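Local coordinates for LPXTG cell wall anchor domain-containing protein (Lactobacillus rhamnosus, PDB 7CBS), which serves as the basal pilin of the sortase-assembled SpaCBA pilus, where it probably helps attach the pilus to the cell wall and contributes to adhesion, at residues D30-K35 and E118-D123; G65-V70 and I108-T113; A133-K138 and V154-N159. All coordinates share one frame; numbering follows the deposited sequence.

Contact 1: D30-K35 and E118-D123; sequences DVVLHK and EAYFGD. With MG (magnesium ion), chain I.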
loop_
_atom_site.group_PDB
_atom_site.type_symbol
_atom_site.label_atom_id
_atom_site.label_comp_id
_atom_site.label_asym_id
_atom_site.label_seq_id
_atom_site.Cartn_x
_atom_site.Cartn_y
_atom_site.Cartn_z
ATOM N N ASP A 30 -0.964 -2.413 2.896
ATOM C CA ASP A 30 -2.423 -2.134 2.911
ATOM C C ASP A 30 -3.140 -3.379 3.427
ATOM O O ASP A 30 -2.780 -4.485 2.996
ATOM C CB ASP A 30 -2.929 -1.735 1.521
ATOM C CG ASP A 30 -2.271 -0.475 0.989
ATOM O OD1 ASP A 30 -1.721 0.279 1.811
ATOM O OD2 ASP A 30 -2.307 -0.256 -0.240
ATOM N N VAL A 31 -4.098 -3.195 4.337
ATOM C CA VAL A 31 -4.961 -4.284 4.885
ATOM C C VAL A 31 -6.414 -3.944 4.558
ATOM O O VAL A 31 -6.895 -2.890 5.022
ATOM C CB VAL A 31 -4.769 -4.476 6.401
ATOM C CG1 VAL A 31 -5.796 -5.443 6.970
ATOM C CG2 VAL A 31 -3.353 -4.921 6.738
ATOM N N VAL A 32 -7.069 -4.807 3.778
ATOM C CA VAL A 32 -8.527 -4.732 3.475
ATOM C C VAL A 32 -9.211 -5.884 4.220
ATOM O O VAL A 32 -8.869 -7.050 3.949
ATOM C CB VAL A 32 -8.785 -4.777 1.957
ATOM C CG1 VAL A 32 -10.212 -4.373 1.610
ATOM C CG2 VAL A 32 -7.794 -3.901 1.205
ATOM N N LEU A 33 -10.086 -5.556 5.174
ATOM C CA LEU A 33 -10.973 -6.527 5.868
ATOM C C LEU A 33 -12.278 -6.645 5.078
ATOM O O LEU A 33 -12.869 -5.592 4.781
ATOM C CB LEU A 33 -11.237 -6.052 7.298
ATOM C CG LEU A 33 -11.713 -7.155 8.237
ATOM C CD1 LEU A 33 -11.352 -6.832 9.680
ATOM C CD2 LEU A 33 -13.205 -7.395 8.076
ATOM N N HIS A 34 -12.706 -7.875 4.773
ATOM C CA HIS A 34 -13.961 -8.192 4.039
ATOM C C HIS A 34 -15.004 -8.749 5.016
ATOM O O HIS A 34 -14.797 -9.865 5.529
ATOM C CB HIS A 34 -13.692 -9.188 2.906
ATOM C CG HIS A 34 -12.689 -8.730 1.903
ATOM N ND1 HIS A 34 -13.011 -8.536 0.571
ATOM C CD2 HIS A 34 -11.366 -8.479 2.014
ATOM C CE1 HIS A 34 -11.932 -8.167 -0.090
ATOM N NE2 HIS A 34 -10.910 -8.116 0.776
ATOM N N LYS A 35 -16.076 -7.989 5.267
ATOM C CA LYS A 35 -17.267 -8.428 6.042
ATOM C C LYS A 35 -18.333 -8.920 5.057
ATOM O O LYS A 35 -19.054 -8.073 4.495
ATOM C CB LYS A 35 -17.772 -7.278 6.923
ATOM C CG LYS A 35 -18.998 -7.578 7.773
ATOM C CD LYS A 35 -18.745 -8.541 8.904
ATOM C CE LYS A 35 -19.985 -8.798 9.728
ATOM N NZ LYS A 35 -19.861 -10.031 10.542
ATOM N N GLU A 118 -15.913 -4.039 2.132
ATOM C CA GLU A 118 -14.450 -3.817 2.302
ATOM C C GLU A 118 -14.206 -2.671 3.287
ATOM O O GLU A 118 -14.826 -1.604 3.120
ATOM C CB GLU A 118 -13.802 -3.467 0.960
ATOM C CG GLU A 118 -13.412 -4.667 0.125
ATOM C CD GLU A 118 -13.109 -4.329 -1.326
ATOM O OE1 GLU A 118 -13.953 -3.657 -1.946
ATOM O OE2 GLU A 118 -12.039 -4.734 -1.840
ATOM N N ALA A 119 -13.323 -2.892 4.268
ATOM C CA ALA A 119 -12.774 -1.868 5.185
ATOM C C ALA A 119 -11.280 -1.705 4.886
ATOM O O ALA A 119 -10.507 -2.622 5.239
ATOM C CB ALA A 119 -13.015 -2.272 6.617
ATOM N N TYR A 120 -10.905 -0.590 4.250
ATOM C CA TYR A 120 -9.544 -0.327 3.714
ATOM C C TYR A 120 -8.697 0.379 4.778
ATOM O O TYR A 120 -9.097 1.461 5.251
ATOM C CB TYR A 120 -9.630 0.500 2.428
ATOM C CG TYR A 120 -8.295 0.900 1.854
ATOM C CD1 TYR A 120 -7.627 2.026 2.315
ATOM C CD2 TYR A 120 -7.692 0.153 0.853
ATOM C CE1 TYR A 120 -6.394 2.395 1.805
ATOM C CE2 TYR A 120 -6.454 0.505 0.330
ATOM C CZ TYR A 120 -5.811 1.638 0.803
ATOM O OH TYR A 120 -4.601 2.011 0.292
ATOM N N PHE A 121 -7.557 -0.225 5.129
ATOM C CA PHE A 121 -6.525 0.339 6.039
ATOM C C PHE A 121 -5.207 0.465 5.271
ATOM O O PHE A 121 -4.450 -0.526 5.214
ATOM C CB PHE A 121 -6.349 -0.542 7.276
ATOM C CG PHE A 121 -7.574 -0.674 8.143
ATOM C CD1 PHE A 121 -7.856 0.267 9.120
ATOM C CD2 PHE A 121 -8.439 -1.747 7.990
ATOM C CE1 PHE A 121 -8.967 0.133 9.933
ATOM C CE2 PHE A 121 -9.554 -1.878 8.803
ATOM C CZ PHE A 121 -9.818 -0.935 9.769
ATOM N N GLY A 122 -4.960 1.642 4.692
ATOM C CA GLY A 122 -3.777 1.924 3.862
ATOM C C GLY A 122 -2.604 2.399 4.700
ATOM O O GLY A 122 -2.846 3.060 5.730
ATOM N N ASP A 123 -1.386 2.056 4.273
ATOM C CA ASP A 123 -0.105 2.505 4.879
ATOM C C ASP A 123 -0.058 2.154 6.373
ATOM O O ASP A 123 0.283 3.043 7.181
ATOM C CB ASP A 123 0.110 3.996 4.610
ATOM C CG ASP A 123 0.193 4.310 3.128
ATOM O OD1 ASP A 123 0.699 3.443 2.380
ATOM O OD2 ASP A 123 -0.263 5.408 2.729
HETATM MG MG MG I . 2.050 2.075 1.959
HETATM O O HOH W 1 0.903 0.299 1.951
HETATM O O HOH W 2 3.167 0.820 0.648
HETATM O O HOH W 3 1.199 2.247 0.003
#

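Contact 2: G65-V70 and I108-T113; sequences GVTFTV and IAQVVT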
loop_
_atom_site.group_PDB
_atom_site.type_symbol
_atom_site.label_atom_id
_atom_site.label_comp_id
_atom_site.label_asym_id
_atom_site.label_seq_id
_atom_site.Cartn_x
_atom_site.Cartn_y
_atom_site.Cartn_z
ATOM N N GLY A 65 -21.265 -0.529 6.038
ATOM C CA GLY A 65 -21.675 0.295 7.193
ATOM C C GLY A 65 -21.242 -0.303 8.524
ATOM O O GLY A 65 -21.816 0.101 9.550
ATOM N N VAL A 66 -20.284 -1.235 8.513
ATOM C CA VAL A 66 -19.750 -1.938 9.723
ATOM C C VAL A 66 -18.378 -1.345 10.062
ATOM O O VAL A 66 -17.474 -1.430 9.201
ATOM C CB VAL A 66 -19.665 -3.462 9.504
ATOM C CG1 VAL A 66 -19.248 -4.193 10.769
ATOM C CG2 VAL A 66 -20.974 -4.029 8.971
ATOM N N THR A 67 -18.235 -0.781 11.268
ATOM C CA THR A 67 -17.020 -0.062 11.735
ATOM C C THR A 67 -16.019 -1.067 12.316
ATOM O O THR A 67 -16.312 -1.658 13.378
ATOM C CB THR A 67 -17.359 1.012 12.777
ATOM O OG1 THR A 67 -18.382 1.857 12.252
ATOM C CG2 THR A 67 -16.164 1.859 13.159
ATOM N N PHE A 68 -14.888 -1.251 11.630
ATOM C CA PHE A 68 -13.694 -1.975 12.125
ATOM C C PHE A 68 -12.664 -0.945 12.595
ATOM O O PHE A 68 -12.462 0.064 11.896
ATOM C CB PHE A 68 -13.139 -2.911 11.049
ATOM C CG PHE A 68 -13.929 -4.186 10.881
ATOM C CD1 PHE A 68 -15.054 -4.223 10.070
ATOM C CD2 PHE A 68 -13.564 -5.343 11.553
ATOM C CE1 PHE A 68 -15.786 -5.392 9.927
ATOM C CE2 PHE A 68 -14.291 -6.513 11.398
ATOM C CZ PHE A 68 -15.397 -6.537 10.581
ATOM N N THR A 69 -12.052 -1.205 13.754
ATOM C CA THR A 69 -10.997 -0.381 14.397
ATOM C C THR A 69 -9.719 -1.223 14.459
ATOM O O THR A 69 -9.815 -2.399 14.865
ATOM C CB THR A 69 -11.461 0.100 15.779
ATOM O OG1 THR A 69 -12.734 0.730 15.628
ATOM C CG2 THR A 69 -10.495 1.059 16.446
ATOM N N VAL A 70 -8.580 -0.644 14.066
ATOM C CA VAL A 70 -7.245 -1.317 14.060
ATOM C C VAL A 70 -6.391 -0.698 15.174
ATOM O O VAL A 70 -6.336 0.545 15.257
ATOM C CB VAL A 70 -6.556 -1.244 12.680
ATOM C CG1 VAL A 70 -6.341 0.188 12.197
ATOM C CG2 VAL A 70 -5.241 -2.013 12.664
ATOM N N ILE A 108 -5.124 3.273 15.844
ATOM C CA ILE A 108 -4.480 3.858 14.630
ATOM C C ILE A 108 -5.561 4.505 13.759
ATOM O O ILE A 108 -5.431 5.713 13.459
ATOM C CB ILE A 108 -3.688 2.789 13.849
ATOM C CG1 ILE A 108 -2.633 2.112 14.730
ATOM C CG2 ILE A 108 -3.105 3.386 12.572
ATOM C CD1 ILE A 108 -1.321 1.783 14.046
ATOM N N ALA A 109 -6.572 3.726 13.359
ATOM C CA ALA A 109 -7.616 4.134 12.389
ATOM C C ALA A 109 -8.934 3.400 12.663
ATOM O O ALA A 109 -8.890 2.234 13.105
ATOM C CB ALA A 109 -7.126 3.867 10.989
ATOM N N GLN A 110 -10.054 4.074 12.388
ATOM C CA GLN A 110 -11.439 3.538 12.463
ATOM C C GLN A 110 -12.085 3.717 11.085
ATOM O O GLN A 110 -12.165 4.870 10.622
ATOM C CB GLN A 110 -12.215 4.260 13.567
ATOM C CG GLN A 110 -13.537 3.598 13.927
ATOM C CD GLN A 110 -13.968 3.938 15.333
ATOM O OE1 GLN A 110 -14.176 5.102 15.671
ATOM N NE2 GLN A 110 -14.109 2.915 16.162
ATOM N N VAL A 111 -12.507 2.617 10.452
ATOM C CA VAL A 111 -12.885 2.556 9.009
ATOM C C VAL A 111 -14.183 1.754 8.858
ATOM O O VAL A 111 -14.290 0.676 9.477
ATOM C CB VAL A 111 -11.737 1.945 8.179
ATOM C CG1 VAL A 111 -12.191 1.489 6.800
ATOM C CG2 VAL A 111 -10.558 2.902 8.071
ATOM N N VAL A 112 -15.109 2.256 8.032
ATOM C CA VAL A 112 -16.456 1.666 7.772
ATOM C C VAL A 112 -16.370 0.811 6.502
ATOM O O VAL A 112 -15.618 1.194 5.586
ATOM C CB VAL A 112 -17.528 2.767 7.631
ATOM C CG1 VAL A 112 -18.931 2.203 7.797
ATOM C CG2 VAL A 112 -17.294 3.923 8.596
ATOM N N THR A 113 -17.106 -0.305 6.452
ATOM C CA THR A 113 -17.189 -1.209 5.270
ATOM C C THR A 113 -17.994 -0.516 4.163
ATOM O O THR A 113 -19.095 -0.022 4.466
ATOM C CB THR A 113 -17.797 -2.572 5.627
ATOM O OG1 THR A 113 -18.927 -2.364 6.474
ATOM C CG2 THR A 113 -16.814 -3.493 6.314
#

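Contact 3: A133-K138 and V154-N159; sequences AVYLFK and VVMSSN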
loop_
_atom_site.group_PDB
_atom_site.type_symbol
_atom_site.label_atom_id
_atom_site.label_comp_id
_atom_site.label_asym_id
_atom_site.label_seq_id
_atom_site.Cartn_x
_atom_site.Cartn_y
_atom_site.Cartn_z
ATOM N N ALA A 133 5.614 -5.230 13.120
ATOM C CA ALA A 133 4.348 -4.672 13.644
ATOM C C ALA A 133 3.351 -5.817 13.860
ATOM O O ALA A 133 3.458 -6.840 13.152
ATOM C CB ALA A 133 3.813 -3.622 12.708
ATOM N N VAL A 134 2.447 -5.662 14.833
ATOM C CA VAL A 134 1.305 -6.590 15.083
ATOM C C VAL A 134 0.068 -5.736 15.355
ATOM O O VAL A 134 0.166 -4.809 16.186
ATOM C CB VAL A 134 1.587 -7.566 16.240
ATOM C CG1 VAL A 134 0.426 -8.533 16.460
ATOM C CG2 VAL A 134 2.883 -8.339 16.021
ATOM N N TYR A 135 -1.034 -6.033 14.657
ATOM C CA TYR A 135 -2.280 -5.225 14.650
ATOM C C TYR A 135 -3.454 -6.100 15.098
ATOM O O TYR A 135 -3.503 -7.285 14.704
ATOM C CB TYR A 135 -2.489 -4.606 13.266
ATOM C CG TYR A 135 -1.390 -3.655 12.859
ATOM C CD1 TYR A 135 -1.295 -2.395 13.425
ATOM C CD2 TYR A 135 -0.426 -4.021 11.935
ATOM C CE1 TYR A 135 -0.267 -1.526 13.096
ATOM C CE2 TYR A 135 0.603 -3.163 11.586
ATOM C CZ TYR A 135 0.680 -1.911 12.166
ATOM O OH TYR A 135 1.679 -1.049 11.824
ATOM N N LEU A 136 -4.328 -5.533 15.936
ATOM C CA LEU A 136 -5.621 -6.122 16.376
ATOM C C LEU A 136 -6.753 -5.436 15.604
ATOM O O LEU A 136 -6.807 -4.194 15.627
ATOM C CB LEU A 136 -5.778 -5.908 17.885
ATOM C CG LEU A 136 -7.169 -6.178 18.455
ATOM C CD1 LEU A 136 -7.571 -7.626 18.234
ATOM C CD2 LEU A 136 -7.216 -5.818 19.930
ATOM N N PHE A 137 -7.622 -6.219 14.959
ATOM C CA PHE A 137 -8.757 -5.734 14.131
ATOM C C PHE A 137 -10.076 -6.144 14.797
ATOM O O PHE A 137 -10.411 -7.341 14.755
ATOM C CB PHE A 137 -8.643 -6.286 12.707
ATOM C CG PHE A 137 -7.528 -5.685 11.890
ATOM C CD1 PHE A 137 -7.695 -4.465 11.252
ATOM C CD2 PHE A 137 -6.315 -6.337 11.748
ATOM C CE1 PHE A 137 -6.672 -3.913 10.495
ATOM C CE2 PHE A 137 -5.290 -5.781 10.996
ATOM C CZ PHE A 137 -5.469 -4.571 10.373
ATOM N N LYS A 138 -10.791 -5.178 15.383
ATOM C CA LYS A 138 -12.081 -5.383 16.097
ATOM C C LYS A 138 -13.220 -4.709 15.324
ATOM O O LYS A 138 -12.978 -3.642 14.733
ATOM C CB LYS A 138 -12.033 -4.788 17.509
ATOM C CG LYS A 138 -10.917 -5.300 18.408
ATOM C CD LYS A 138 -10.915 -4.634 19.773
ATOM C CE LYS A 138 -12.173 -4.871 20.581
ATOM N NZ LYS A 138 -12.071 -4.253 21.926
ATOM N N VAL A 154 -2.991 -9.750 13.621
ATOM C CA VAL A 154 -2.182 -9.984 12.389
ATOM C C VAL A 154 -0.732 -9.596 12.684
ATOM O O VAL A 154 -0.509 -8.457 13.159
ATOM C CB VAL A 154 -2.738 -9.189 11.192
ATOM C CG1 VAL A 154 -1.979 -9.495 9.906
ATOM C CG2 VAL A 154 -4.229 -9.419 11.017
ATOM N N VAL A 155 0.202 -10.504 12.401
ATOM C CA VAL A 155 1.666 -10.296 12.577
ATOM C C VAL A 155 2.276 -9.969 11.211
ATOM O O VAL A 155 1.997 -10.702 10.242
ATOM C CB VAL A 155 2.324 -11.534 13.216
ATOM C CG1 VAL A 155 3.808 -11.314 13.459
ATOM C CG2 VAL A 155 1.618 -11.941 14.509
ATOM N N MET A 156 3.069 -8.901 11.139
ATOM C CA MET A 156 3.804 -8.500 9.913
ATOM C C MET A 156 5.036 -9.399 9.776
ATOM O O MET A 156 6.151 -8.949 10.098
ATOM C CB MET A 156 4.184 -7.016 9.965
ATOM C CG MET A 156 2.972 -6.098 10.016
ATOM S SD MET A 156 1.928 -6.233 8.535
ATOM C CE MET A 156 0.304 -6.450 9.273
ATOM N N SER A 157 4.807 -10.640 9.345
ATOM C CA SER A 157 5.802 -11.746 9.275
ATOM C C SER A 157 6.892 -11.431 8.238
ATOM O O SER A 157 6.784 -10.402 7.549
ATOM C CB SER A 157 5.121 -13.055 8.978
ATOM O OG SER A 157 4.252 -12.923 7.866
ATOM N N SER A 158 7.900 -12.299 8.150
ATOM C CA SER A 158 9.094 -12.169 7.265
ATOM C C SER A 158 8.672 -11.825 5.830
ATOM O O SER A 158 9.255 -10.886 5.264
ATOM C CB SER A 158 9.958 -13.413 7.314
ATOM O OG SER A 158 10.047 -14.085 6.061
ATOM N N ASN A 159 7.701 -12.561 5.276
ATOM C CA ASN A 159 7.207 -12.410 3.877
ATOM C C ASN A 159 6.768 -10.962 3.636
ATOM O O ASN A 159 7.077 -10.418 2.549
ATOM C CB ASN A 159 6.059 -13.375 3.575
ATOM C CG ASN A 159 5.586 -13.301 2.142
ATOM O OD1 ASN A 159 6.366 -13.510 1.213
ATOM N ND2 ASN A 159 4.309 -13.010 1.950
#

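Contact 1: D30-K35 and E118-D123
The carboxylate of D30 reaches across to D123, at the end of segment 118-123. Its OD1 takes a nearly straight bond from D123 N at 3.1 Å, met almost along the C-O axis. CG lies beside the backbone N of D30 (chi1 -61°), and this brings the group over G122. Water 1 donates to the same OD1 and binds the magnesium ion, which D123 OD1 holds at 2.0 Å. D30 is thus a second-shell residue. T28 of this chain and D123 of the second subunit also bind the ion, so it bridges the two subunits. T28 OG1 of the second subunit hydrogen-bonds to D123 OD1, and S166 of that subunit to D30 OD2. The Y120 ring is turned 54° from the D30 carboxylate.

The two strands run antiparallel in the mixed sheet of this pilin domain. V31 and F121 form a hydrogen-bonded pair, with V31 N to F121 O at 2.8 Å. L33 and A119 repeat this pattern. The F121 ring meets V31 O with its edge and turns into the core, where it packs edge-to-face with F137.

On the other face, E118 lies alongside H34. E118 CG sits over one face of the imidazole, 4.1 Å from the ring centroid, in a CH-pi contact. The same CG touches V32 CG1 at 3.5 Å. H34 NE2 is held by D169, while V32 CG2 rests against Y120 CD2.

Contact 2: G65-V70 and I108-T113
Strands 67-72 and 107-112 pair antiparallel in the mixed sheet of the pilin domain. F68 and V111 make a hydrogen-bonded pair. V111 N meets F68 O at 2.9 Å, and F68 N bonds back to V111 O. T67 faces V112 and T69 faces Q110 in non-hydrogen-bonded pairs.

The Q110 chain is extended and crosses over both threonines. Its NE2 donates to T69 OG1 at 2.6 Å, with the hydroxyl oxygen 22° out of the amide plane. Its CG touches T67 CG2. T69 OG1 is also bonded to T140, so two partners grip this hydroxyl.

T113 secures one end of the contact. Its OG1 stands between the backbone N and the carbonyl carbon (chi1 43°), which points it at the backbone of V66. It accepts V66 N at 2.7 Å and bonds to L63 O as well. G65 N goes to T113 O at 2.7 Å, and V112 CG1 lies against G65 CA. At the far end, V70 CG1 packs on A109 CB at 4.0 Å.

Strand 131-141 flanks segment 65-70 through backbone bonds from T67 and T69. V111 leans on A119 and F121 of strand 118-128, and V70 meets both F121 and F137.

Contact 3: A133-K138 and V154-N159
Y135 and V154 form the closely bonded part of this contact. Y135 N gives to V154 O at 2.9 Å, in the carbonyl plane. V154 N returns the bond to Y135 O at 2.7 Å. M156 N adds a third bond, to A133 O. These pairs join strands 131-141 and 152-155 as a beta hairpin.

Apolar groups fill the face of Y135 and V154. M156 is bent at chi2 and chi3, and its chain curls back toward segment 133-138. Its CE comes to the edge of the Y135 ring, in the ring plane, 3.7 Å from CD2. The two side chains cross at about a right angle. M156 CG rests on A133 CB at 3.8 Å. V154 CG2 meets the edge of the F137 ring, 3.8 Å from CE2, because this methyl stands beside the backbone N of V154 (chi1 -176° for CG1). Y135 OH bonds to P125 O, so the buried ring has its polar end fixed. F137 also packs on V70 and L124.

The other face carries V134 and V155. They lie side by side and point the same way, with V134 CG2 4.0 Å from V155 CG1. F77 and W78 of helix 74-84 touch both valines. The loose, solvent side begins past V155, where the chain leaves the strand. M156 is the centre of an inverse gamma turn, where S157 N bonds weakly to V155 O. S157 then takes the N-cap position of helix 158-161. S157, S158 and N159 are exposed and do not touch segment 133-138.

The chemistry is therefore split: backbone bonds set the register of the hairpin, while methyl, thioether and ring contacts join it to the core by dispersion and apolar burial.

From the N terminus, strand 28-34 comes first and waits for strand 118-128, so contact 1 closes a long loop. Contact 2 is nested within that loop. It closes a shorter one, from strand 67-72 through helices 74-84 and 88-95 to strand 107-112. Contact 3 follows in series and closes the short loop of the hairpin of strands 131-141 and 152-155. None of the loops cross. Strand 131-141 borders both 118-128 and 67-72 in the sheet, which links all three contacts. T69 N lies 2.8 Å from K138 O, a probable hydrogen bond between contacts 2 and 3. L33 meets F68 between contacts 1 and 2, and V31 meets F137 between contacts 1 and 3.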